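Pilin (Streptococcus pyogenes serotype M1, PDB 3GLD) builds the shaft of the pilus as its major subunit, stacking into covalently linked columns needed for adhesion to host cells, bacterial aggregation and biofilm formation. Local coordinates at residues A[189-201]-A[210-222]. The protein carries 2 engineered substitutions. Sequence-based numbering, arbitrary orientation.
Sequences QYYKASEKVMIEK and VQTEASIDQLYHF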
loop_
_atom_site.group_PDB
_atom_site.type_symbol
_atom_site.label_atom_id
_atom_site.label_comp_id
_atom_site.label_asym_id
_atom_site.label_seq_id
_atom_site.Cartn_x
_atom_site.Cartn_y
_atom_site.Cartn_z
ATOM N N GLN A 189 8.393 -10.865 -2.237
ATOM C CA GLN A 189 7.536 -11.218 -1.097
ATOM C C GLN A 189 6.218 -10.427 -1.070
ATOM O O GLN A 189 5.210 -10.932 -0.598
ATOM C CB GLN A 189 8.292 -11.030 0.208
ATOM C CG GLN A 189 8.609 -9.567 0.516
ATOM C CD GLN A 189 9.383 -9.411 1.798
ATOM O OE1 GLN A 189 10.617 -9.411 1.790
ATOM N NE2 GLN A 189 8.666 -9.293 2.916
ATOM N N TYR A 190 6.232 -9.197 -1.585
ATOM C CA TYR A 190 5.065 -8.320 -1.566
ATOM C C TYR A 190 4.039 -8.595 -2.670
ATOM O O TYR A 190 2.838 -8.322 -2.504
ATOM C CB TYR A 190 5.508 -6.841 -1.632
ATOM C CG TYR A 190 6.519 -6.459 -0.566
ATOM C CD1 TYR A 190 6.164 -6.415 0.786
ATOM C CD2 TYR A 190 7.829 -6.149 -0.909
ATOM C CE1 TYR A 190 7.099 -6.070 1.760
ATOM C CE2 TYR A 190 8.774 -5.799 0.053
ATOM C CZ TYR A 190 8.400 -5.760 1.385
ATOM O OH TYR A 190 9.348 -5.405 2.318
ATOM N N TYR A 191 4.509 -9.148 -3.786
ATOM C CA TYR A 191 3.682 -9.366 -4.964
ATOM C C TYR A 191 4.087 -10.681 -5.628
ATOM O O TYR A 191 5.186 -10.796 -6.175
ATOM C CB TYR A 191 3.855 -8.173 -5.936
ATOM C CG TYR A 191 3.524 -6.855 -5.279
ATOM C CD1 TYR A 191 2.197 -6.500 -5.020
ATOM C CD2 TYR A 191 4.535 -5.977 -4.890
ATOM C CE1 TYR A 191 1.889 -5.294 -4.373
ATOM C CE2 TYR A 191 4.238 -4.792 -4.251
ATOM C CZ TYR A 191 2.915 -4.455 -4.000
ATOM O OH TYR A 191 2.616 -3.270 -3.390
ATOM N N LYS A 192 3.202 -11.672 -5.566
ATOM C CA LYS A 192 3.562 -13.042 -5.930
ATOM C C LYS A 192 3.403 -13.301 -7.406
ATOM O O LYS A 192 2.731 -12.545 -8.111
ATOM C CB LYS A 192 2.719 -14.057 -5.142
ATOM C CG LYS A 192 2.936 -14.012 -3.628
ATOM C CD LYS A 192 4.285 -14.611 -3.217
ATOM C CE LYS A 192 4.334 -14.846 -1.698
ATOM N NZ LYS A 192 5.543 -15.633 -1.280
ATOM N N ALA A 193 4.004 -14.389 -7.860
ATOM C CA ALA A 193 3.880 -14.819 -9.243
ATOM C C ALA A 193 2.405 -14.918 -9.607
ATOM O O ALA A 193 1.568 -15.261 -8.761
ATOM C CB ALA A 193 4.572 -16.139 -9.444
ATOM N N SER A 194 2.093 -14.568 -10.854
ATOM C CA SER A 194 0.749 -14.694 -11.423
ATOM C C SER A 194 -0.224 -13.579 -11.079
ATOM O O SER A 194 -1.279 -13.494 -11.710
ATOM C CB SER A 194 0.125 -16.068 -11.120
ATOM O OG SER A 194 0.590 -17.012 -12.064
ATOM N N GLU A 195 0.111 -12.726 -10.094
ATOM C CA GLU A 195 -0.609 -11.462 -9.908
ATOM C C GLU A 195 -0.623 -10.698 -11.235
ATOM O O GLU A 195 0.345 -10.729 -11.949
ATOM C CB GLU A 195 0.057 -10.599 -8.835
ATOM C CG GLU A 195 -0.285 -11.024 -7.415
ATOM C CD GLU A 195 -1.766 -10.849 -7.108
ATOM O OE1 GLU A 195 -2.243 -9.686 -7.114
ATOM O OE2 GLU A 195 -2.448 -11.880 -6.861
ATOM N N LYS A 196 -1.724 -10.027 -11.548
ATOM C CA LYS A 196 -1.880 -9.283 -12.811
ATOM C C LYS A 196 -1.637 -7.794 -12.649
ATOM O O LYS A 196 -2.036 -7.197 -11.642
ATOM C CB LYS A 196 -3.293 -9.467 -13.398
ATOM C CG LYS A 196 -3.740 -10.935 -13.659
ATOM C CD LYS A 196 -3.084 -11.557 -14.853
ATOM C CE LYS A 196 -3.687 -12.952 -15.160
ATOM N NZ LYS A 196 -2.992 -14.057 -14.419
ATOM N N VAL A 197 -1.001 -7.196 -13.661
ATOM C CA VAL A 197 -0.924 -5.747 -13.786
ATOM C C VAL A 197 -1.544 -5.299 -15.106
ATOM O O VAL A 197 -1.526 -6.048 -16.113
ATOM C CB VAL A 197 0.529 -5.186 -13.685
ATOM C CG1 VAL A 197 1.180 -5.617 -12.371
ATOM C CG2 VAL A 197 1.368 -5.593 -14.876
ATOM N N MET A 198 -2.086 -4.088 -15.099
ATOM C CA MET A 198 -2.815 -3.566 -16.225
ATOM C C MET A 198 -1.862 -2.861 -17.186
ATOM O O MET A 198 -1.008 -2.074 -16.765
ATOM C CB MET A 198 -3.869 -2.580 -15.769
ATOM C CG MET A 198 -4.885 -3.184 -14.813
ATOM S SD MET A 198 -5.870 -1.920 -13.997
ATOM C CE MET A 198 -7.017 -1.417 -15.274
ATOM N N ILE A 199 -2.048 -3.138 -18.472
ATOM C CA ILE A 199 -1.243 -2.540 -19.533
ATOM C C ILE A 199 -2.150 -1.882 -20.572
ATOM O O ILE A 199 -3.134 -2.496 -21.015
ATOM C CB ILE A 199 -0.323 -3.599 -20.167
ATOM C CG1 ILE A 199 0.724 -4.021 -19.130
ATOM C CG2 ILE A 199 0.375 -3.045 -21.458
ATOM C CD1 ILE A 199 1.691 -5.060 -19.586
ATOM N N GLU A 200 -1.827 -0.642 -20.942
ATOM C CA GLU A 200 -2.542 0.096 -21.984
ATOM C C GLU A 200 -1.598 0.336 -23.148
ATOM O O GLU A 200 -0.515 0.846 -22.932
ATOM C CB GLU A 200 -3.023 1.471 -21.492
ATOM C CG GLU A 200 -4.186 1.451 -20.516
ATOM C CD GLU A 200 -4.661 2.865 -20.127
ATOM O OE1 GLU A 200 -4.062 3.868 -20.598
ATOM O OE2 GLU A 200 -5.629 2.967 -19.341
ATOM N N LYS A 201 -2.009 -0.040 -24.366
ATOM C CA LYS A 201 -1.235 0.216 -25.573
ATOM C C LYS A 201 -1.885 1.333 -26.365
ATOM O O LYS A 201 -3.088 1.274 -26.652
ATOM C CB LYS A 201 -1.101 -1.053 -26.449
ATOM C CG LYS A 201 -0.341 -0.792 -27.762
ATOM C CD LYS A 201 0.012 -2.083 -28.515
ATOM C CE LYS A 201 0.406 -1.740 -29.945
ATOM N NZ LYS A 201 0.948 -2.890 -30.712
ATOM N N VAL A 210 -5.740 0.260 -25.917
ATOM C CA VAL A 210 -6.159 -1.137 -25.762
ATOM C C VAL A 210 -5.613 -1.698 -24.442
ATOM O O VAL A 210 -4.412 -1.577 -24.170
ATOM C CB VAL A 210 -5.674 -2.011 -26.963
ATOM C CG1 VAL A 210 -5.814 -3.493 -26.655
ATOM C CG2 VAL A 210 -6.445 -1.654 -28.263
ATOM N N GLN A 211 -6.502 -2.300 -23.633
ATOM C CA GLN A 211 -6.128 -2.905 -22.342
ATOM C C GLN A 211 -5.798 -4.389 -22.440
ATOM O O GLN A 211 -6.572 -5.195 -22.975
ATOM C CB GLN A 211 -7.262 -2.784 -21.296
ATOM C CG GLN A 211 -7.834 -1.417 -21.075
ATOM C CD GLN A 211 -6.929 -0.549 -20.219
ATOM O OE1 GLN A 211 -6.118 -1.048 -19.423
ATOM N NE2 GLN A 211 -7.064 0.760 -20.381
ATOM N N THR A 212 -4.671 -4.743 -21.856
ATOM C CA THR A 212 -4.286 -6.114 -21.660
ATOM C C THR A 212 -3.809 -6.213 -20.220
ATOM O O THR A 212 -3.747 -5.197 -19.499
ATOM C CB THR A 212 -3.128 -6.537 -22.600
ATOM O OG1 THR A 212 -2.119 -5.521 -22.611
ATOM C CG2 THR A 212 -3.629 -6.758 -24.017
ATOM N N GLU A 213 -3.452 -7.427 -19.814
ATOM C CA GLU A 213 -2.850 -7.670 -18.511
ATOM C C GLU A 213 -1.572 -8.469 -18.683
ATOM O O GLU A 213 -1.447 -9.263 -19.614
ATOM C CB GLU A 213 -3.825 -8.426 -17.589
ATOM C CG GLU A 213 -5.111 -7.646 -17.248
ATOM C CD GLU A 213 -6.181 -8.505 -16.533
ATOM O OE1 GLU A 213 -6.226 -9.738 -16.738
ATOM O OE2 GLU A 213 -6.997 -7.924 -15.773
ATOM N N ALA A 214 -0.609 -8.219 -17.806
ATOM C CA ALA A 214 0.615 -9.001 -17.715
ATOM C C ALA A 214 0.623 -9.711 -16.371
ATOM O O ALA A 214 0.104 -9.185 -15.386
ATOM C CB ALA A 214 1.820 -8.112 -17.826
ATOM N N SER A 215 1.213 -10.893 -16.338
ATOM C CA SER A 215 1.351 -11.677 -15.116
ATOM C C SER A 215 2.766 -11.559 -14.600
ATOM O O SER A 215 3.720 -11.673 -15.361
ATOM C CB SER A 215 1.061 -13.152 -15.383
ATOM O OG SER A 215 -0.314 -13.364 -15.619
ATOM N N ILE A 216 2.896 -11.312 -13.300
ATOM C CA ILE A 216 4.192 -11.263 -12.648
ATOM C C ILE A 216 4.880 -12.630 -12.820
ATOM O O ILE A 216 4.251 -13.683 -12.662
ATOM C CB ILE A 216 4.050 -10.850 -11.144
ATOM C CG1 ILE A 216 3.457 -9.442 -11.032
ATOM C CG2 ILE A 216 5.398 -10.909 -10.438
ATOM C CD1 ILE A 216 3.259 -8.941 -9.569
ATOM N N ASP A 217 6.151 -12.595 -13.227
ATOM C CA ASP A 217 6.974 -13.785 -13.427
ATOM C C ASP A 217 6.715 -14.503 -14.760
ATOM O O ASP A 217 7.248 -15.583 -14.993
ATOM C CB ASP A 217 6.831 -14.757 -12.245
ATOM C CG ASP A 217 7.991 -14.680 -11.276
ATOM O OD1 ASP A 217 8.724 -13.667 -11.277
ATOM O OD2 ASP A 217 8.168 -15.648 -10.499
ATOM N N GLN A 218 5.891 -13.890 -15.612
ATOM C CA GLN A 218 5.556 -14.415 -16.939
ATOM C C GLN A 218 5.869 -13.359 -18.017
ATOM O O GLN A 218 5.290 -12.266 -18.012
ATOM C CB GLN A 218 4.076 -14.798 -16.987
ATOM C CG GLN A 218 3.629 -15.477 -18.288
ATOM C CD GLN A 218 2.227 -16.065 -18.194
ATOM O OE1 GLN A 218 1.848 -16.631 -17.168
ATOM N NE2 GLN A 218 1.451 -15.928 -19.265
ATOM N N LEU A 219 6.761 -13.710 -18.947
ATOM C CA LEU A 219 7.132 -12.823 -20.074
ATOM C C LEU A 219 5.903 -12.307 -20.802
ATOM O O LEU A 219 5.037 -13.080 -21.199
ATOM C CB LEU A 219 8.073 -13.546 -21.061
ATOM C CG LEU A 219 8.608 -12.871 -22.337
ATOM C CD1 LEU A 219 9.336 -11.577 -22.045
ATOM C CD2 LEU A 219 9.545 -13.833 -23.058
ATOM N N TYR A 220 5.826 -10.998 -20.967
ATOM C CA TYR A 220 4.710 -10.394 -21.654
ATOM C C TYR A 220 5.175 -9.919 -23.030
ATOM O O TYR A 220 6.058 -9.067 -23.123
ATOM C CB TYR A 220 4.192 -9.204 -20.834
ATOM C CG TYR A 220 3.147 -8.370 -21.543
ATOM C CD1 TYR A 220 1.824 -8.801 -21.632
ATOM C CD2 TYR A 220 3.483 -7.153 -22.121
ATOM C CE1 TYR A 220 0.863 -8.042 -22.299
ATOM C CE2 TYR A 220 2.536 -6.391 -22.773
ATOM C CZ TYR A 220 1.236 -6.835 -22.854
ATOM O OH TYR A 220 0.308 -6.059 -23.496
ATOM N N HIS A 221 4.563 -10.454 -24.090
ATOM C CA HIS A 221 4.916 -10.086 -25.465
ATOM C C HIS A 221 4.099 -8.917 -25.982
ATOM O O HIS A 221 2.882 -8.863 -25.785
ATOM C CB HIS A 221 4.730 -11.282 -26.421
ATOM C CG HIS A 221 5.515 -12.498 -26.033
ATOM N ND1 HIS A 221 6.867 -12.625 -26.281
ATOM C CD2 HIS A 221 5.138 -13.641 -25.409
ATOM C CE1 HIS A 221 7.286 -13.794 -25.831
ATOM N NE2 HIS A 221 6.259 -14.428 -25.292
ATOM N N PHE A 222 4.770 -7.999 -26.684
ATOM C CA PHE A 222 4.103 -6.867 -27.309
ATOM C C PHE A 222 4.881 -6.304 -28.499
ATOM O O PHE A 222 6.058 -6.621 -28.695
ATOM C CB PHE A 222 3.758 -5.747 -26.290
ATOM C CG PHE A 222 4.944 -5.048 -25.710
ATOM C CD1 PHE A 222 5.649 -5.598 -24.633
ATOM C CD2 PHE A 222 5.334 -3.800 -26.199
ATOM C CE1 PHE A 222 6.734 -4.922 -24.067
ATOM C CE2 PHE A 222 6.417 -3.123 -25.650
ATOM C CZ PHE A 222 7.128 -3.680 -24.588
HETATM O O HOH W 1 3.354 -16.346 -13.715
HETATM O O HOH W 2 -4.924 0.511 -17.423
#
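E200 and Q211 face each other as a non-hydrogen-bonded pair of an antiparallel hairpin, and their side chains show how such neighbours pair above the backbone. They run side by side, and NE2 of Q211 donates to OE2 of E200 at 2.8 Å. The oxygen lies in the amide plane, but the amide meets the carboxylate from above its plane, the two planes being turned 83° apart. A bend in the glutamine chain (chi2 -77°) lays the amide over CG of E200, and one water donates to both OE1 of Q211 and OE2 of E200. Further along the same face, NZ of K196 donates to OG of S215 at 3.0 Å; the folded lysine chain also brings NZ to the backbone oxygen of S194, at 3.3 Å.

Beneath these side chains, paired backbone bonds join V197 to A214, I199 to T212 and K201 to V210. The pairing continues past the strands, where S194 N donates to I216 O and I216 N to E195 O.

The other face is mainly apolar. CD1 of I199 sits over one face of the Y220 ring, 3.7 Å from its centroid, and presses against CB of A214 at 3.5 Å. The hydroxyl of Y220 shares a 2.6 Å hydrogen bond with OG1 of T212, which fixes the outer end of the ring beside CG2 of I199. Beside the turns, CD1 of I216 fits against CB of Y191 and CB of E195. V197 and I199 also reach L185 and L183 of strand 179-185, while strand 196-202 pairs on its other edge with strand 229-236. The whole is a twisted beta hairpin whose open end is bordered by two type II turns, K192-E195 leading in and S215-Q218 leading out, packed sheet against sheet in an all-beta pilin domain.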